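Local coordinates for 3-hydroxyisobutyryl-CoA hydrolase (Mycobacterium thermoresistibile, PDB 4HDT), which probably hydrolyses 3-hydroxy-2-methylpropanoyl-CoA to 3-hydroxy-2-methylpropanoate and free CoA, as a zinc-binding member of the crotonase-like family, at residues V143-L157 and R264-V276. Sequence-based numbering, arbitrary orientation.
Sequences VGIGFIPDVGGTYLL and RSPIALSVTLESV
Val143 has the most surface buried here, its two methyls dividing the work against segment 264-276. CG2 sits between its own backbone N and carbonyl carbon and meets the aliphatic part of Arg264, 3.6 Å from Arg264 CG, the two side chains crossing at about a right angle. The other methyl, CG1, anti to the carbonyl carbon (chi1 -67°), faces the helix 3.4 Å from Thr272 OG1. The backbone fixes this end: Ser265 N donates to Val143 O over 3.2 Å with a nearly straight N-H...O angle of 167°. Ser265 is the N-cap, its OG accepting from Ala268 N and also bonded to Asp304. Residues 143-147 meet the helix at its first turn, where Ala268 CB lies 3.4 Å from Phe147 O. Beside Val143 the Arg264 chain bends at chi2; its far end then passes Gly144, NH1 3.6 Å from Gly144 CA, while NH2 bonds the carbonyl of Thr171.

One helical turn after Ala268, Ile148 and Thr272 run past each other in opposite directions. Ile148 CG1 packs on Val271 CG1 at 3.8 Å, CG2 approaches the hydroxyls of Thr272 and Ser275, and Pro149 CD comes within 3.4 Å of Thr272 OG1. Thr272 OG1 donates to Ala268 O over 2.8 Å, from above the carbonyl plane and on the face opposite Thr272 N; Ser275 OG treats Val271 O likewise. Thr154 CG2 meets Ser275 CB and Leu157 CB meets Val276 CG2, joining helix 153-158 of the crotonase-like fold to the later helical region. With the Thr272 and Ser275 hydroxyls satisfied by those carbonyls, carbon groups can pack against them, and apolar burial probably holds the interface together alongside one cross-segment hydrogen bond.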
ATOM      1  N   VAL A 143       3.205  -9.933   2.887  1.00 10.08           N
ATOM      2  CA  VAL A 143       3.726 -11.115   3.592  1.00 10.54           C
ATOM      3  C   VAL A 143       3.384 -12.448   2.919  1.00 10.90           C
ATOM      4  O   VAL A 143       4.030 -13.459   3.168  1.00 11.36           O
ATOM      5  CB  VAL A 143       3.245 -11.152   5.053  1.00 10.47           C
ATOM      6  CG1 VAL A 143       3.845 -10.014   5.858  1.00 10.34           C
ATOM      7  CG2 VAL A 143       1.710 -11.144   5.206  1.00 10.29           C
ATOM      8  N   GLY A 144       2.364 -12.435   2.074  1.00 11.01           N
ATOM      9  CA  GLY A 144       1.996 -13.580   1.293  1.00 11.60           C
ATOM     10  C   GLY A 144       2.960 -13.925   0.166  1.00 12.19           C
ATOM     11  O   GLY A 144       2.878 -15.056  -0.400  1.00 13.26           O
ATOM     12  N   ILE A 145       3.835 -12.984  -0.175  1.00 12.13           N
ATOM     13  CA  ILE A 145       4.893 -13.269  -1.173  1.00 12.47           C
ATOM     14  C   ILE A 145       6.280 -13.126  -0.547  1.00 12.56           C
ATOM     15  O   ILE A 145       7.286 -12.931  -1.257  1.00 12.56           O
ATOM     16  CB  ILE A 145       4.757 -12.404  -2.460  1.00 12.98           C
ATOM     17  CG1 ILE A 145       4.722 -10.891  -2.170  1.00 12.72           C
ATOM     18  CG2 ILE A 145       3.531 -12.839  -3.268  1.00 13.31           C
ATOM     19  CD1 ILE A 145       5.124 -10.013  -3.353  1.00 12.99           C
ATOM     20  N   GLY A 146       6.380 -13.202   0.773  1.00 11.91           N
ATOM     21  CA  GLY A 146       7.679 -13.096   1.409  1.00 12.04           C
ATOM     22  C   GLY A 146       8.273 -11.708   1.436  1.00 11.70           C
ATOM     23  O   GLY A 146       9.495 -11.575   1.602  1.00 12.58           O
ATOM     24  N   PHE A 147       7.414 -10.704   1.326  1.00 10.91           N
ATOM     25  CA  PHE A 147       7.813  -9.287   1.261  1.00 10.51           C
ATOM     26  C   PHE A 147       7.183  -8.580   2.442  1.00 10.05           C
ATOM     27  O   PHE A 147       6.419  -9.201   3.255  1.00  9.75           O
ATOM     28  CB  PHE A 147       7.410  -8.716  -0.122  1.00 10.22           C
ATOM     29  CG  PHE A 147       8.000  -7.373  -0.480  1.00 10.12           C
ATOM     30  CD1 PHE A 147       9.358  -7.154  -0.524  1.00 10.51           C
ATOM     31  CD2 PHE A 147       7.161  -6.349  -0.903  1.00  9.70           C
ATOM     32  CE1 PHE A 147       9.856  -5.921  -0.945  1.00 10.34           C
ATOM     33  CE2 PHE A 147       7.645  -5.125  -1.345  1.00  9.73           C
ATOM     34  CZ  PHE A 147       8.990  -4.883  -1.306  1.00  9.98           C
ATOM     35  N   ILE A 148       7.499  -7.294   2.603  1.00  9.69           N
ATOM     36  CA  ILE A 148       7.051  -6.482   3.734  1.00  9.49           C
ATOM     37  C   ILE A 148       6.352  -5.261   3.153  1.00  9.14           C
ATOM     38  O   ILE A 148       6.870  -4.678   2.189  1.00  9.16           O
ATOM     39  CB  ILE A 148       8.237  -6.099   4.646  1.00  9.71           C
ATOM     40  CG1 ILE A 148       8.927  -7.350   5.258  1.00 10.43           C
ATOM     41  CG2 ILE A 148       7.808  -5.133   5.736  1.00  9.58           C
ATOM     42  CD1 ILE A 148       9.982  -8.010   4.417  1.00 10.86           C
ATOM     43  N   PRO A 149       5.212  -4.825   3.738  1.00  8.88           N
ATOM     44  CA  PRO A 149       4.522  -3.640   3.230  1.00  8.62           C
ATOM     45  C   PRO A 149       5.471  -2.462   3.061  1.00  8.76           C
ATOM     46  O   PRO A 149       6.212  -2.115   4.006  1.00  9.13           O
ATOM     47  CB  PRO A 149       3.452  -3.350   4.287  1.00  8.49           C
ATOM     48  CG  PRO A 149       3.149  -4.722   4.851  1.00  8.58           C
ATOM     49  CD  PRO A 149       4.448  -5.482   4.824  1.00  8.93           C
ATOM     50  N   ASP A 150       5.447  -1.895   1.886  1.00  8.66           N
ATOM     51  CA  ASP A 150       6.295  -0.747   1.541  1.00  8.62           C
ATOM     52  C   ASP A 150       5.448   0.396   1.052  1.00  8.28           C
ATOM     53  O   ASP A 150       4.357   0.568   1.478  1.00  7.87           O
ATOM     54  CB  ASP A 150       7.373  -1.213   0.530  1.00  9.00           C
ATOM     55  CG  ASP A 150       6.824  -1.644  -0.833  1.00  9.03           C
ATOM     56  OD1 ASP A 150       5.596  -1.988  -0.924  1.00  9.36           O
ATOM     57  OD2 ASP A 150       7.662  -1.627  -1.818  1.00  9.48           O
ATOM     58  N   VAL A 151       5.997   1.217   0.173  1.00  8.13           N
ATOM     59  CA  VAL A 151       5.354   2.385  -0.413  1.00  8.07           C
ATOM     60  C   VAL A 151       4.682   3.318   0.618  1.00  7.88           C
ATOM     61  O   VAL A 151       3.716   3.990   0.317  1.00  7.66           O
ATOM     62  CB  VAL A 151       4.438   2.003  -1.613  1.00  7.97           C
ATOM     63  CG1 VAL A 151       5.262   1.323  -2.720  1.00  8.21           C
ATOM     64  CG2 VAL A 151       3.273   1.127  -1.206  1.00  7.82           C
ATOM     65  N   GLY A 152       5.308   3.408   1.791  1.00  8.14           N
ATOM     66  CA  GLY A 152       4.793   4.216   2.862  1.00  8.18           C
ATOM     67  C   GLY A 152       3.651   3.559   3.573  1.00  8.08           C
ATOM     68  O   GLY A 152       3.020   4.204   4.411  1.00  8.00           O
ATOM     69  N   GLY A 153       3.406   2.287   3.308  1.00  8.01           N
ATOM     70  CA  GLY A 153       2.368   1.550   3.993  1.00  7.99           C
ATOM     71  C   GLY A 153       2.621   1.410   5.484  1.00  8.10           C
ATOM     72  O   GLY A 153       1.691   1.378   6.261  1.00  8.27           O
ATOM     73  N   THR A 154       3.883   1.337   5.906  1.00  8.47           N
ATOM     74  CA  THR A 154       4.161   1.181   7.346  1.00  8.79           C
ATOM     75  C   THR A 154       3.846   2.481   8.073  1.00  9.28           C
ATOM     76  O   THR A 154       3.441   2.453   9.238  1.00  9.30           O
ATOM     77  CB  THR A 154       5.588   0.678   7.638  1.00  9.13           C
ATOM     78  OG1 THR A 154       6.553   1.632   7.220  1.00  9.33           O
ATOM     79  CG2 THR A 154       5.877  -0.630   6.968  1.00  9.26           C
ATOM     80  N   TYR A 155       4.036   3.642   7.412  1.00  9.56           N
ATOM     81  CA  TYR A 155       3.590   4.930   7.951  1.00 10.09           C
ATOM     82  C   TYR A 155       2.048   4.907   8.142  1.00 10.02           C
ATOM     83  O   TYR A 155       1.533   5.300   9.205  1.00 10.15           O
ATOM     84  CB  TYR A 155       4.051   6.016   6.970  1.00 10.90           C
ATOM     85  CG  TYR A 155       3.610   7.439   7.253  1.00 11.88           C
ATOM     86  CD1 TYR A 155       2.381   7.903   6.822  1.00 12.50           C
ATOM     87  CD2 TYR A 155       4.474   8.333   7.843  1.00 12.73           C
ATOM     88  CE1 TYR A 155       1.991   9.205   7.026  1.00 13.78           C
ATOM     89  CE2 TYR A 155       4.080   9.632   8.065  1.00 13.70           C
ATOM     90  CZ  TYR A 155       2.831  10.050   7.663  1.00 13.95           C
ATOM     91  OH  TYR A 155       2.473  11.366   7.832  1.00 15.62           O
ATOM     92  N   LEU A 156       1.301   4.457   7.145  1.00  9.66           N
ATOM     93  CA  LEU A 156      -0.151   4.406   7.276  1.00  9.65           C
ATOM     94  C   LEU A 156      -0.611   3.343   8.283  1.00  9.33           C
ATOM     95  O   LEU A 156      -1.454   3.616   9.148  1.00  9.11           O
ATOM     96  CB  LEU A 156      -0.805   4.161   5.933  1.00  9.97           C
ATOM     97  CG  LEU A 156      -0.613   5.276   4.907  1.00 10.56           C
ATOM     98  CD1 LEU A 156      -0.946   4.737   3.525  1.00 11.02           C
ATOM     99  CD2 LEU A 156      -1.402   6.521   5.281  1.00 11.28           C
ATOM    100  N   LEU A 157      -0.004   2.174   8.237  1.00  9.12           N
ATOM    101  CA  LEU A 157      -0.427   1.075   9.113  1.00  9.07           C
ATOM    102  C   LEU A 157      -0.200   1.448  10.571  1.00  9.51           C
ATOM    103  O   LEU A 157      -1.047   1.156  11.447  1.00  9.35           O
ATOM    104  CB  LEU A 157       0.288  -0.223   8.757  1.00  9.33           C
ATOM    105  CG  LEU A 157      -0.090  -0.856   7.410  1.00  9.00           C
ATOM    106  CD1 LEU A 157       1.027  -1.780   6.962  1.00  9.41           C
ATOM    107  CD2 LEU A 157      -1.443  -1.599   7.503  1.00  9.10           C
ATOM    108  N   ARG A 264       1.592 -17.363   5.990  1.00 13.89           N
ATOM    109  CA  ARG A 264       2.461 -16.315   5.475  1.00 13.41           C
ATOM    110  C   ARG A 264       3.893 -16.621   5.813  1.00 13.39           C
ATOM    111  O   ARG A 264       4.205 -17.500   6.638  1.00 14.42           O
ATOM    112  CB  ARG A 264       2.053 -14.946   6.040  1.00 12.84           C
ATOM    113  CG  ARG A 264       0.621 -14.527   5.871  1.00 12.85           C
ATOM    114  CD  ARG A 264       0.151 -14.681   4.455  1.00 13.06           C
ATOM    115  NE  ARG A 264      -1.093 -13.978   4.226  1.00 13.31           N
ATOM    116  CZ  ARG A 264      -1.754 -13.983   3.071  1.00 14.13           C
ATOM    117  NH1 ARG A 264      -1.360 -14.739   2.047  1.00 14.44           N
ATOM    118  NH2 ARG A 264      -2.841 -13.261   2.927  1.00 14.59           N
ATOM    119  N   SER A 265       4.805 -15.946   5.106  1.00 13.05           N
ATOM    120  CA  SER A 265       6.225 -16.162   5.326  1.00 13.23           C
ATOM    121  C   SER A 265       6.622 -15.838   6.757  1.00 13.44           C
ATOM    122  O   SER A 265       6.400 -14.684   7.180  1.00 12.90           O
ATOM    123  CB  SER A 265       7.021 -15.270   4.347  1.00 12.86           C
ATOM    124  OG  SER A 265       8.343 -15.053   4.770  1.00 13.04           O
ATOM    125  N   PRO A 266       7.229 -16.798   7.505  1.00 14.04           N
ATOM    126  CA  PRO A 266       7.670 -16.461   8.886  1.00 14.17           C
ATOM    127  C   PRO A 266       8.612 -15.266   9.003  1.00 13.97           C
ATOM    128  O   PRO A 266       8.372 -14.377   9.812  1.00 13.51           O
ATOM    129  CB  PRO A 266       8.317 -17.757   9.378  1.00 15.31           C
ATOM    130  CG  PRO A 266       7.496 -18.815   8.683  1.00 15.46           C
ATOM    131  CD  PRO A 266       7.270 -18.256   7.285  1.00 14.78           C
ATOM    132  N   ILE A 267       9.630 -15.186   8.138  1.00 13.79           N
ATOM    133  CA  ILE A 267      10.557 -14.067   8.223  1.00 13.77           C
ATOM    134  C   ILE A 267       9.855 -12.764   7.823  1.00 12.84           C
ATOM    135  O   ILE A 267       9.993 -11.760   8.513  1.00 12.54           O
ATOM    136  CB  ILE A 267      11.864 -14.298   7.435  1.00 14.28           C
ATOM    137  CG1 ILE A 267      12.892 -13.202   7.735  1.00 14.59           C
ATOM    138  CG2 ILE A 267      11.589 -14.383   5.938  1.00 14.00           C
ATOM    139  CD1 ILE A 267      13.297 -13.086   9.186  1.00 15.38           C
ATOM    140  N   ALA A 268       9.025 -12.801   6.792  1.00 12.24           N
ATOM    141  CA  ALA A 268       8.312 -11.574   6.378  1.00 11.48           C
ATOM    142  C   ALA A 268       7.344 -11.068   7.480  1.00 11.00           C
ATOM    143  O   ALA A 268       7.274  -9.882   7.737  1.00 10.61           O
ATOM    144  CB  ALA A 268       7.588 -11.778   5.069  1.00 11.40           C
ATOM    145  N   LEU A 269       6.639 -11.989   8.109  1.00 11.13           N
ATOM    146  CA  LEU A 269       5.741 -11.669   9.227  1.00 10.86           C
ATOM    147  C   LEU A 269       6.527 -10.978  10.324  1.00 11.17           C
ATOM    148  O   LEU A 269       6.087  -9.949  10.836  1.00 10.63           O
ATOM    149  CB  LEU A 269       5.089 -12.923   9.832  1.00 11.21           C
ATOM    150  CG  LEU A 269       3.954 -13.509   8.999  1.00 11.03           C
ATOM    151  CD1 LEU A 269       3.691 -14.959   9.444  1.00 11.74           C
ATOM    152  CD2 LEU A 269       2.703 -12.624   8.991  1.00 10.48           C
ATOM    153  N   SER A 270       7.681 -11.549  10.658  1.00 11.89           N
ATOM    154  CA  SER A 270       8.506 -11.060  11.771  1.00 12.52           C
ATOM    155  C   SER A 270       9.053  -9.672  11.464  1.00 12.40           C
ATOM    156  O   SER A 270       9.091  -8.796  12.325  1.00 12.44           O
ATOM    157  CB  SER A 270       9.634 -12.039  12.066  1.00 13.47           C
ATOM    158  OG  SER A 270       9.130 -13.348  12.326  1.00 13.86           O
ATOM    159  N   VAL A 271       9.486  -9.485  10.237  1.00 12.18           N
ATOM    160  CA  VAL A 271      10.042  -8.194   9.848  1.00 12.00           C
ATOM    161  C   VAL A 271       8.914  -7.156   9.768  1.00 11.41           C
ATOM    162  O   VAL A 271       9.104  -5.979  10.110  1.00 11.19           O
ATOM    163  CB  VAL A 271      10.846  -8.294   8.556  1.00 12.15           C
ATOM    164  CG1 VAL A 271      11.325  -6.926   8.111  1.00 11.97           C
ATOM    165  CG2 VAL A 271      12.040  -9.246   8.703  1.00 13.03           C
ATOM    166  N   THR A 272       7.735  -7.579   9.312  1.00 11.10           N
ATOM    167  CA  THR A 272       6.565  -6.719   9.249  1.00 10.84           C
ATOM    168  C   THR A 272       6.151  -6.206  10.634  1.00 11.05           C
ATOM    169  O   THR A 272       5.909  -5.010  10.819  1.00 11.27           O
ATOM    170  CB  THR A 272       5.410  -7.401   8.510  1.00 10.38           C
ATOM    171  OG1 THR A 272       5.812  -7.589   7.147  1.00 10.30           O
ATOM    172  CG2 THR A 272       4.164  -6.526   8.524  1.00 10.04           C
ATOM    173  N   LEU A 273       6.089  -7.111  11.603  1.00 11.60           N
ATOM    174  CA  LEU A 273       5.784  -6.697  12.964  1.00 11.93           C
ATOM    175  C   LEU A 273       6.793  -5.661  13.471  1.00 12.24           C
ATOM    176  O   LEU A 273       6.408  -4.608  14.011  1.00 12.10           O
ATOM    177  CB  LEU A 273       5.710  -7.902  13.899  1.00 12.64           C
ATOM    178  CG  LEU A 273       5.393  -7.620  15.381  1.00 13.20           C
ATOM    179  CD1 LEU A 273       4.070  -6.870  15.481  1.00 12.79           C
ATOM    180  CD2 LEU A 273       5.344  -8.939  16.153  1.00 14.09           C
ATOM    181  N   GLU A 274       8.064  -5.922  13.242  1.00 12.75           N
ATOM    182  CA  GLU A 274       9.111  -4.995  13.697  1.00 13.54           C
ATOM    183  C   GLU A 274       9.043  -3.668  12.931  1.00 12.67           C
ATOM    184  O   GLU A 274       9.246  -2.600  13.529  1.00 12.74           O
ATOM    185  CB  GLU A 274      10.484  -5.628  13.566  1.00 14.59           C
ATOM    186  CG  GLU A 274      11.625  -4.793  14.097  1.00 15.94           C
ATOM    187  CD  GLU A 274      11.673  -4.674  15.610  1.00 17.31           C
ATOM    188  OE1 GLU A 274      11.048  -5.475  16.364  1.00 18.39           O
ATOM    189  OE2 GLU A 274      12.344  -3.722  16.055  1.00 17.97           O
ATOM    190  N   SER A 275       8.737  -3.734  11.632  1.00 11.87           N
ATOM    191  CA  SER A 275       8.668  -2.520  10.816  1.00 11.49           C
ATOM    192  C   SER A 275       7.564  -1.593  11.295  1.00 11.40           C
ATOM    193  O   SER A 275       7.739  -0.382  11.405  1.00 11.46           O
ATOM    194  CB  SER A 275       8.443  -2.880   9.345  1.00 10.93           C
ATOM    195  OG  SER A 275       9.597  -3.518   8.837  1.00 11.15           O
ATOM    196  N   VAL A 276       6.382  -2.160  11.580  1.00 11.65           N
ATOM    197  CA  VAL A 276       5.261  -1.328  11.972  1.00 11.92           C
ATOM    198  C   VAL A 276       5.552  -0.716  13.344  1.00 13.05           C
ATOM    199  O   VAL A 276       5.286   0.464  13.584  1.00 12.05           O
ATOM    200  CB  VAL A 276       3.933  -2.126  11.928  1.00 12.30           C
ATOM    201  CG1 VAL A 276       2.800  -1.299  12.518  1.00 13.05           C
ATOM    202  CG2 VAL A 276       3.592  -2.529  10.522  1.00 11.91           C
TER